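Protein her-1 (Caenorhabditis elegans, PDB 1SZH) dictates male development in sex determination, inhibiting tra-2a and probably acting directly as a secreted cell-signalling protein. Local coordinates at residues Ile68-Ser73 against Leu97-Ser102; Cys75-Gly80 against Arg93-Met98; Glu127-Leu132 against Leu142-Tyr147. The protein carries 2 engineered substitutions. One frame throughout, in Å; residues are numbered along the deposited sequence.

Interaction 1 (Ile68-Ser73 against Leu97-Ser102); sequences INLDDS and LMTSPS
Met98 has the largest share of this contact and lays its side chain against Ile68, Asp72 and Ser73. Its CG stands anti to the carbonyl carbon (chi1 -63°), and the chain bends again at chi2 and chi3. These bends bring the CE methyl to 3.5 Å from CB of Asp72 and 3.6 Å from CG2 of Ile68. The Ile68 and Met98 side chains meet at about a right angle. Nearer the backbone, CB of Met98 packs on CB of Ser73 at 3.6 Å. Ser73 CB lies 3.9 Å from the CG2 methyl of Thr99. Leu70 CD1 lies 4.0 Å from the same Thr99 CG2.

The Ser73 hydroxyl turns back onto its own 3-10 segment. OG donates to O of Leu70 at 2.9 Å, nearly in line with the C=O (173°), and the backbone N of Ser73 binds the same oxygen. An alanine here has no OG, which leaves Leu70 O with the Ser73 N alone and would probably weaken the 3-10 turn.

One water donates to O of Asn69 at 2.9 Å and to O of Met98 at 2.7 Å. The Asp72 carboxylate is used in salt bridges to Arg130 and Arg133, and Thr99 OG1 bonds to Lys95 O. No direct hydrogen bond joins the two segments. Apolar packing and a water bridge therefore fix the start of the 3-10 helix against the turn at the end of helix 85-97.

Interaction 2 (Cys75-Gly80 against Arg93-Met98); sequences CCSVFG and RCKNLM. With ACT (acetate ion), chain C.
Cys76 and Cys94 are joined by a disulfide, the covalent centre of this contact. The SG-SG distance between Cys76 and Cys94 is 2.2 Å, with a chi3 of -72°. Cys94 SG lies anti to its backbone nitrogen (chi1 -176°), which carries the sulfur out from helix 85-97 to the 3-10 helix.

Apolar packing surrounds the bridge. Cys76 SG lies 3.6 Å from CG of Met98, and Cys76 CB lies 3.6 Å from CG of Lys95. Cys94 SG meets the Phe79 ring at its edge, 3.8 Å from CE1. This is a sulfur-aromatic contact. The Phe79 ring also meets that of Phe126 in helix 120-134.

The polar links lie at the margin. A water joins OG of Ser77, at 2.8 Å, to NZ of Lys95, which donates to it. Lys95 NZ also forms a salt bridge with Glu91. On another side of the helix, NE of Arg93 donates to an acetate oxygen at 2.9 Å, in the guanidinium plane and nearly straight (167°). Arg89 binds the same acetate, which probably came from the crystallisation liquor.

No direct hydrogen bond spans the segments. The buried union of the two helices rests on the disulfide and its apolar surround, with water-mediated polar contact outside.

Interaction 3 (Glu127-Leu132 against Leu142-Tyr147); sequences EKCRSL and LQFEEY
Tyr147 has CG between its backbone N and carbonyl carbon (chi1 57°), and this turns its ring onto Lys128, Cys129 and Leu132. Leu132 has CG anti to its carbonyl carbon (chi1 -77°) and sends CD1 over one face of that ring. Leu132 CD1 lies 3.6 Å from the Tyr147 ring centroid, a CH-pi contact. The Leu132 and Tyr147 side chains run antiparallel, side by side.

Lys128 runs extended along the ring edge, with its CG 3.9 Å from CD1 of Tyr147. Its NZ donates to O of Tyr147 at 2.6 Å, close to the line of the C=O (169°). One lysine thus touches both the ring and the backbone of the same residue.

Cys129 meets two aromatic residues. Its SG lies 3.1 Å from OH of Tyr147 and 4.0 Å from CE2 of Phe144. The Phe144 contact is sulfur-aromatic, at the ring edge. The same sulfur forms the disulfide with Cys75. Leu142 adds a looser touch, its CD1 4.4 Å from CD1 of Leu132.

The C-terminal loop is thus laid back over helix 120-134. The Cys125-Cys148 disulfide pins it there as well. The contact is a disulfide-anchored packing of a C-terminal segment on a helix, in a secreted, disulfide-rich helical protein without strands.

From the N terminus, interaction 1 opens first, at 68-73, where the extended 3-10 helix starts. The chain runs on into 75-80, which opens interaction 2. Helix 85-97 then brings the chain back. Interaction 2 closes at 93-98 and interaction 1 at 97-102, so the two loops nest and share Leu97 and Met98. Interaction 3 follows in series and closes the shortest of the three loops, from helix 120-134 to the C-terminal segment. It is also tied to the other two. Asp72 of interaction 1 forms a salt bridge with Arg130. Cys75 of interaction 2 forms a disulfide with Cys129, and Phe144 packs against Val78. The 3-10 helix therefore links helix 85-97 to helix 120-134.

Interaction 1 (Ile68-Ser73 against Leu97-Ser102)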
loop_
_atom_site.group_PDB
_atom_site.type_symbol
_atom_site.label_atom_id
_atom_site.label_comp_id
_atom_site.label_asym_id
_atom_site.label_seq_id
_atom_site.Cartn_x
_atom_site.Cartn_y
_atom_site.Cartn_z
ATOM N N ILE A 68 -0.616 3.002 -6.406
ATOM C CA ILE A 68 0.457 2.025 -6.203
ATOM C C ILE A 68 -0.183 0.653 -6.239
ATOM O O ILE A 68 -1.195 0.408 -5.568
ATOM C CB ILE A 68 1.190 2.203 -4.867
ATOM C CG1 ILE A 68 2.038 3.481 -4.932
ATOM C CG2 ILE A 68 2.119 0.983 -4.613
ATOM C CD1 ILE A 68 2.681 3.841 -3.617
ATOM N N ASN A 69 0.398 -0.251 -7.025
ATOM C CA ASN A 69 -0.130 -1.588 -7.151
ATOM C C ASN A 69 -0.149 -2.286 -5.782
ATOM O O ASN A 69 0.852 -2.273 -5.051
ATOM C CB ASN A 69 0.731 -2.392 -8.134
ATOM C CG ASN A 69 0.048 -3.666 -8.609
ATOM O OD1 ASN A 69 -0.310 -3.797 -9.796
ATOM N ND2 ASN A 69 -0.136 -4.608 -7.710
ATOM N N LEU A 70 -1.284 -2.877 -5.427
ATOM C CA LEU A 70 -1.391 -3.571 -4.153
ATOM C C LEU A 70 -0.294 -4.611 -3.907
ATOM O O LEU A 70 0.167 -4.774 -2.766
ATOM C CB LEU A 70 -2.769 -4.241 -4.027
ATOM C CG LEU A 70 -3.049 -4.962 -2.702
ATOM C CD1 LEU A 70 -2.979 -3.995 -1.516
ATOM C CD2 LEU A 70 -4.445 -5.599 -2.802
ATOM N N ASP A 71 0.149 -5.289 -4.966
ATOM C CA ASP A 71 1.177 -6.308 -4.843
ATOM C C ASP A 71 2.502 -5.781 -4.333
ATOM O O ASP A 71 3.289 -6.542 -3.781
ATOM C CB ASP A 71 1.430 -7.022 -6.180
ATOM C CG ASP A 71 0.212 -7.756 -6.693
ATOM O OD1 ASP A 71 -0.503 -8.374 -5.875
ATOM O OD2 ASP A 71 -0.016 -7.722 -7.923
ATOM N N ASP A 72 2.767 -4.493 -4.513
ATOM C CA ASP A 72 4.025 -3.935 -4.034
ATOM C C ASP A 72 4.138 -3.955 -2.503
ATOM O O ASP A 72 5.235 -3.798 -1.954
ATOM C CB ASP A 72 4.205 -2.486 -4.522
ATOM C CG ASP A 72 4.471 -2.387 -6.022
ATOM O OD1 ASP A 72 4.443 -3.423 -6.719
ATOM O OD2 ASP A 72 4.687 -1.249 -6.498
ATOM N N SER A 73 3.032 -4.179 -1.799
ATOM C CA SER A 73 3.125 -4.189 -0.346
ATOM C C SER A 73 4.003 -5.336 0.154
ATOM O O SER A 73 4.560 -5.258 1.251
ATOM C CB SER A 73 1.733 -4.262 0.292
ATOM O OG SER A 73 1.061 -5.462 -0.068
ATOM N N LEU A 97 0.908 1.427 5.233
ATOM C CA LEU A 97 0.799 2.459 4.202
ATOM C C LEU A 97 0.487 1.860 2.844
ATOM O O LEU A 97 -0.378 2.360 2.118
ATOM C CB LEU A 97 2.117 3.250 4.092
ATOM C CG LEU A 97 2.443 4.193 5.249
ATOM C CD1 LEU A 97 3.930 4.600 5.189
ATOM C CD2 LEU A 97 1.533 5.397 5.171
ATOM N N MET A 98 1.187 0.788 2.499
ATOM C CA MET A 98 1.034 0.198 1.170
ATOM C C MET A 98 -0.261 -0.542 0.941
ATOM O O MET A 98 -0.519 -1.003 -0.171
ATOM C CB MET A 98 2.235 -0.714 0.870
ATOM C CG MET A 98 3.579 0.051 0.831
ATOM S SD MET A 98 3.778 1.120 -0.639
ATOM C CE MET A 98 4.176 -0.115 -1.910
ATOM N N THR A 99 -1.076 -0.672 1.986
ATOM C CA THR A 99 -2.374 -1.316 1.827
ATOM C C THR A 99 -3.521 -0.328 2.148
ATOM O O THR A 99 -4.669 -0.740 2.299
ATOM C CB THR A 99 -2.501 -2.589 2.719
ATOM O OG1 THR A 99 -2.179 -2.262 4.078
ATOM C CG2 THR A 99 -1.563 -3.690 2.223
ATOM N N SER A 100 -3.197 0.971 2.238
ATOM C CA SER A 100 -4.173 2.034 2.544
ATOM C C SER A 100 -4.524 2.679 1.190
ATOM O O SER A 100 -3.783 3.503 0.673
ATOM C CB SER A 100 -3.548 3.049 3.509
ATOM O OG SER A 100 -3.308 2.412 4.758
ATOM N N PRO A 101 -5.683 2.325 0.620
ATOM C CA PRO A 101 -6.038 2.882 -0.694
ATOM C C PRO A 101 -6.122 4.377 -0.894
ATOM O O PRO A 101 -5.895 4.852 -2.019
ATOM C CB PRO A 101 -7.352 2.174 -1.029
ATOM C CG PRO A 101 -7.995 1.998 0.325
ATOM C CD PRO A 101 -6.798 1.531 1.171
ATOM N N SER A 102 -6.416 5.132 0.168
ATOM C CA SER A 102 -6.525 6.577 -0.019
ATOM C C SER A 102 -5.238 7.376 0.163
ATOM O O SER A 102 -5.249 8.602 0.015
ATOM C CB SER A 102 -7.591 7.143 0.912
ATOM O OG SER A 102 -7.188 7.000 2.264
HETATM O O HOH W 1 0.985 -1.156 -2.401
#

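Interaction 2 (Cys75-Gly80 against Arg93-Met98)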
loop_
_atom_site.group_PDB
_atom_site.type_symbol
_atom_site.label_atom_id
_atom_site.label_comp_id
_atom_site.label_asym_id
_atom_site.label_seq_id
_atom_site.Cartn_x
_atom_site.Cartn_y
_atom_site.Cartn_z
ATOM N N CYS A 75 6.844 -6.037 -0.806
ATOM C CA CYS A 75 8.228 -5.554 -0.782
ATOM C C CYS A 75 8.627 -4.993 0.581
ATOM O O CYS A 75 9.807 -4.892 0.934
ATOM C CB CYS A 75 8.409 -4.478 -1.848
ATOM S SG CYS A 75 8.074 -5.033 -3.531
ATOM N N CYS A 76 7.626 -4.620 1.362
ATOM C CA CYS A 76 7.867 -4.048 2.678
ATOM C C CYS A 76 8.656 -4.962 3.627
ATOM O O CYS A 76 9.302 -4.475 4.556
ATOM C CB CYS A 76 6.525 -3.735 3.333
ATOM S SG CYS A 76 5.593 -2.406 2.595
ATOM N N SER A 77 8.585 -6.270 3.402
ATOM C CA SER A 77 9.261 -7.226 4.261
ATOM C C SER A 77 10.749 -6.989 4.346
ATOM O O SER A 77 11.386 -7.384 5.327
ATOM C CB SER A 77 8.999 -8.652 3.767
ATOM O OG SER A 77 7.621 -8.945 3.901
ATOM N N VAL A 78 11.309 -6.321 3.344
ATOM C CA VAL A 78 12.754 -6.108 3.369
ATOM C C VAL A 78 13.245 -5.255 4.527
ATOM O O VAL A 78 14.380 -5.391 4.964
ATOM C CB VAL A 78 13.281 -5.486 2.058
ATOM C CG1 VAL A 78 12.970 -4.000 1.973
ATOM C CG2 VAL A 78 14.776 -5.721 1.962
ATOM N N PHE A 79 12.395 -4.381 5.052
ATOM C CA PHE A 79 12.834 -3.509 6.128
ATOM C C PHE A 79 13.100 -4.221 7.435
ATOM O O PHE A 79 13.858 -3.721 8.265
ATOM C CB PHE A 79 11.827 -2.390 6.313
ATOM C CG PHE A 79 11.772 -1.460 5.152
ATOM C CD1 PHE A 79 10.638 -1.426 4.328
ATOM C CD2 PHE A 79 12.873 -0.666 4.831
ATOM C CE1 PHE A 79 10.611 -0.602 3.205
ATOM C CE2 PHE A 79 12.857 0.161 3.712
ATOM C CZ PHE A 79 11.723 0.190 2.892
ATOM N N GLY A 80 12.508 -5.406 7.584
ATOM C CA GLY A 80 12.699 -6.179 8.794
ATOM C C GLY A 80 14.028 -6.911 8.787
ATOM O O GLY A 80 14.379 -7.557 9.771
ATOM N N ARG A 93 4.982 -0.237 9.360
ATOM C CA ARG A 93 4.491 1.059 8.907
ATOM C C ARG A 93 4.327 0.954 7.386
ATOM O O ARG A 93 3.316 1.369 6.830
ATOM C CB ARG A 93 5.511 2.145 9.279
ATOM C CG ARG A 93 5.484 3.448 8.452
ATOM C CD ARG A 93 4.487 4.477 8.945
ATOM N NE ARG A 93 4.609 4.849 10.357
ATOM C CZ ARG A 93 5.287 5.899 10.839
ATOM N NH1 ARG A 93 5.955 6.720 10.042
ATOM N NH2 ARG A 93 5.225 6.171 12.140
ATOM N N CYS A 94 5.337 0.395 6.717
ATOM C CA CYS A 94 5.286 0.231 5.262
ATOM C C CYS A 94 4.091 -0.643 4.860
ATOM O O CYS A 94 3.324 -0.279 3.969
ATOM C CB CYS A 94 6.606 -0.410 4.809
ATOM S SG CYS A 94 6.846 -0.618 3.033
ATOM N N LYS A 95 3.908 -1.777 5.531
ATOM C CA LYS A 95 2.798 -2.655 5.162
ATOM C C LYS A 95 1.457 -1.940 5.312
ATOM O O LYS A 95 0.562 -2.098 4.462
ATOM C CB LYS A 95 2.815 -3.924 6.003
ATOM C CG LYS A 95 3.996 -4.839 5.700
ATOM C CD LYS A 95 3.985 -6.067 6.613
ATOM C CE LYS A 95 5.062 -7.066 6.204
ATOM N NZ LYS A 95 5.043 -8.224 7.151
ATOM N N ASN A 96 1.310 -1.155 6.381
ATOM C CA ASN A 96 0.064 -0.428 6.587
ATOM C C ASN A 96 -0.121 0.634 5.498
ATOM O O ASN A 96 -1.183 0.718 4.904
ATOM C CB ASN A 96 0.042 0.224 7.973
ATOM C CG ASN A 96 -0.261 -0.780 9.077
ATOM O OD1 ASN A 96 -1.023 -1.733 8.871
ATOM N ND2 ASN A 96 0.318 -0.565 10.254
ATOM N N LEU A 97 0.908 1.427 5.233
ATOM C CA LEU A 97 0.799 2.459 4.202
ATOM C C LEU A 97 0.487 1.860 2.844
ATOM O O LEU A 97 -0.378 2.360 2.118
ATOM C CB LEU A 97 2.117 3.250 4.092
ATOM C CG LEU A 97 2.443 4.193 5.249
ATOM C CD1 LEU A 97 3.930 4.600 5.189
ATOM C CD2 LEU A 97 1.533 5.397 5.171
ATOM N N MET A 98 1.187 0.788 2.499
ATOM C CA MET A 98 1.034 0.198 1.170
ATOM C C MET A 98 -0.261 -0.542 0.941
ATOM O O MET A 98 -0.519 -1.003 -0.171
ATOM C CB MET A 98 2.235 -0.714 0.870
ATOM C CG MET A 98 3.579 0.051 0.831
ATOM S SD MET A 98 3.778 1.120 -0.639
ATOM C CE MET A 98 4.176 -0.115 -1.910
HETATM C C ACT C . 4.025 3.568 13.759
HETATM O O ACT C . 3.470 3.385 12.579
HETATM O OXT ACT C . 4.730 2.712 14.404
HETATM C CH3 ACT C . 3.897 4.858 14.493
HETATM O O HOH W 2 6.362 -10.428 5.967
#

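Interaction 3 (Glu127-Leu132 against Leu142-Tyr147)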
loop_
_atom_site.group_PDB
_atom_site.type_symbol
_atom_site.label_atom_id
_atom_site.label_comp_id
_atom_site.label_asym_id
_atom_site.label_seq_id
_atom_site.Cartn_x
_atom_site.Cartn_y
_atom_site.Cartn_z
ATOM N N GLU A 127 12.695 -0.402 -3.354
ATOM C CA GLU A 127 12.383 0.188 -4.645
ATOM C C GLU A 127 12.692 -0.800 -5.771
ATOM O O GLU A 127 11.942 -0.880 -6.744
ATOM C CB GLU A 127 13.152 1.495 -4.825
ATOM C CG GLU A 127 12.640 2.647 -3.931
ATOM C CD GLU A 127 11.365 3.312 -4.453
ATOM O OE1 GLU A 127 10.304 2.646 -4.528
ATOM O OE2 GLU A 127 11.421 4.515 -4.792
ATOM N N LYS A 128 13.774 -1.554 -5.624
ATOM C CA LYS A 128 14.124 -2.545 -6.661
ATOM C C LYS A 128 13.046 -3.636 -6.734
ATOM O O LYS A 128 12.662 -4.098 -7.809
ATOM C CB LYS A 128 15.502 -3.140 -6.360
ATOM C CG LYS A 128 15.994 -4.181 -7.377
ATOM C CD LYS A 128 17.477 -4.454 -7.130
ATOM C CE LYS A 128 18.123 -5.191 -8.288
ATOM N NZ LYS A 128 19.587 -5.322 -8.046
ATOM N N CYS A 129 12.556 -4.074 -5.583
ATOM C CA CYS A 129 11.495 -5.061 -5.539
ATOM C C CYS A 129 10.275 -4.519 -6.304
ATOM O O CYS A 129 9.647 -5.259 -7.053
ATOM C CB CYS A 129 11.141 -5.342 -4.064
ATOM S SG CYS A 129 9.792 -6.459 -3.745
ATOM N N ARG A 130 9.927 -3.245 -6.104
ATOM C CA ARG A 130 8.788 -2.678 -6.816
ATOM C C ARG A 130 9.030 -2.681 -8.332
ATOM O O ARG A 130 8.115 -2.988 -9.098
ATOM C CB ARG A 130 8.495 -1.256 -6.343
ATOM C CG ARG A 130 7.967 -1.161 -4.893
ATOM C CD ARG A 130 7.586 0.301 -4.582
ATOM N NE ARG A 130 6.471 0.720 -5.421
ATOM C CZ ARG A 130 6.336 1.924 -5.964
ATOM N NH1 ARG A 130 7.252 2.867 -5.761
ATOM N NH2 ARG A 130 5.278 2.178 -6.727
ATOM N N SER A 131 10.250 -2.328 -8.744
ATOM C CA SER A 131 10.601 -2.318 -10.170
ATOM C C SER A 131 10.499 -3.719 -10.761
ATOM O O SER A 131 9.947 -3.893 -11.849
ATOM C CB SER A 131 12.022 -1.780 -10.368
ATOM O OG SER A 131 12.057 -0.386 -10.111
ATOM N N LEU A 132 11.018 -4.726 -10.058
ATOM C CA LEU A 132 10.933 -6.104 -10.559
ATOM C C LEU A 132 9.463 -6.560 -10.698
ATOM O O LEU A 132 9.109 -7.245 -11.667
ATOM C CB LEU A 132 11.689 -7.064 -9.635
ATOM C CG LEU A 132 13.219 -7.067 -9.763
ATOM C CD1 LEU A 132 13.768 -8.111 -8.810
ATOM C CD2 LEU A 132 13.636 -7.377 -11.199
ATOM N N LEU A 142 11.098 -14.829 -5.565
ATOM C CA LEU A 142 12.484 -14.510 -5.218
ATOM C C LEU A 142 12.580 -13.937 -3.811
ATOM O O LEU A 142 11.690 -13.218 -3.371
ATOM C CB LEU A 142 13.037 -13.452 -6.172
ATOM C CG LEU A 142 13.086 -13.738 -7.681
ATOM C CD1 LEU A 142 13.580 -12.511 -8.421
ATOM C CD2 LEU A 142 14.023 -14.901 -7.932
ATOM N N GLN A 143 13.651 -14.261 -3.099
ATOM C CA GLN A 143 13.843 -13.674 -1.782
ATOM C C GLN A 143 14.743 -12.484 -2.071
ATOM O O GLN A 143 15.483 -12.498 -3.057
ATOM C CB GLN A 143 14.506 -14.660 -0.827
ATOM C CG GLN A 143 15.515 -15.559 -1.472
ATOM C CD GLN A 143 16.065 -16.566 -0.495
ATOM O OE1 GLN A 143 15.309 -17.216 0.230
ATOM N NE2 GLN A 143 17.387 -16.711 -0.469
ATOM N N PHE A 144 14.686 -11.447 -1.234
ATOM C CA PHE A 144 15.479 -10.251 -1.504
ATOM C C PHE A 144 16.936 -10.537 -1.741
ATOM O O PHE A 144 17.581 -9.838 -2.525
ATOM C CB PHE A 144 15.361 -9.228 -0.364
ATOM C CG PHE A 144 13.952 -8.840 -0.025
ATOM C CD1 PHE A 144 13.348 -9.337 1.132
ATOM C CD2 PHE A 144 13.206 -8.026 -0.878
ATOM C CE1 PHE A 144 12.031 -9.004 1.459
ATOM C CE2 PHE A 144 11.882 -7.681 -0.565
ATOM C CZ PHE A 144 11.282 -8.184 0.600
ATOM N N GLU A 145 17.463 -11.534 -1.046
ATOM C CA GLU A 145 18.874 -11.893 -1.190
ATOM C C GLU A 145 19.254 -12.235 -2.631
ATOM O O GLU A 145 20.429 -12.173 -2.996
ATOM C CB GLU A 145 19.220 -13.069 -0.275
ATOM C CG GLU A 145 18.981 -12.810 1.208
ATOM C CD GLU A 145 17.587 -13.194 1.632
ATOM O OE1 GLU A 145 16.769 -13.674 0.777
ATOM O OE2 GLU A 145 17.239 -13.020 2.856
ATOM N N GLU A 146 18.264 -12.577 -3.452
ATOM C CA GLU A 146 18.526 -12.941 -4.850
ATOM C C GLU A 146 18.625 -11.776 -5.822
ATOM O O GLU A 146 19.178 -11.921 -6.911
ATOM C CB GLU A 146 17.467 -13.924 -5.354
ATOM C CG GLU A 146 17.522 -15.264 -4.660
ATOM C CD GLU A 146 16.757 -16.360 -5.400
ATOM O OE1 GLU A 146 17.201 -16.765 -6.508
ATOM O OE2 GLU A 146 15.719 -16.819 -4.872
ATOM N N TYR A 147 18.092 -10.617 -5.458
ATOM C CA TYR A 147 18.204 -9.498 -6.378
ATOM C C TYR A 147 18.722 -8.257 -5.684
ATOM O O TYR A 147 18.961 -7.229 -6.317
ATOM C CB TYR A 147 16.875 -9.243 -7.081
ATOM C CG TYR A 147 15.712 -8.985 -6.165
ATOM C CD1 TYR A 147 15.360 -7.685 -5.810
ATOM C CD2 TYR A 147 14.907 -10.037 -5.726
ATOM C CE1 TYR A 147 14.219 -7.434 -5.057
ATOM C CE2 TYR A 147 13.767 -9.797 -4.972
ATOM C CZ TYR A 147 13.425 -8.491 -4.648
ATOM O OH TYR A 147 12.262 -8.238 -3.973
#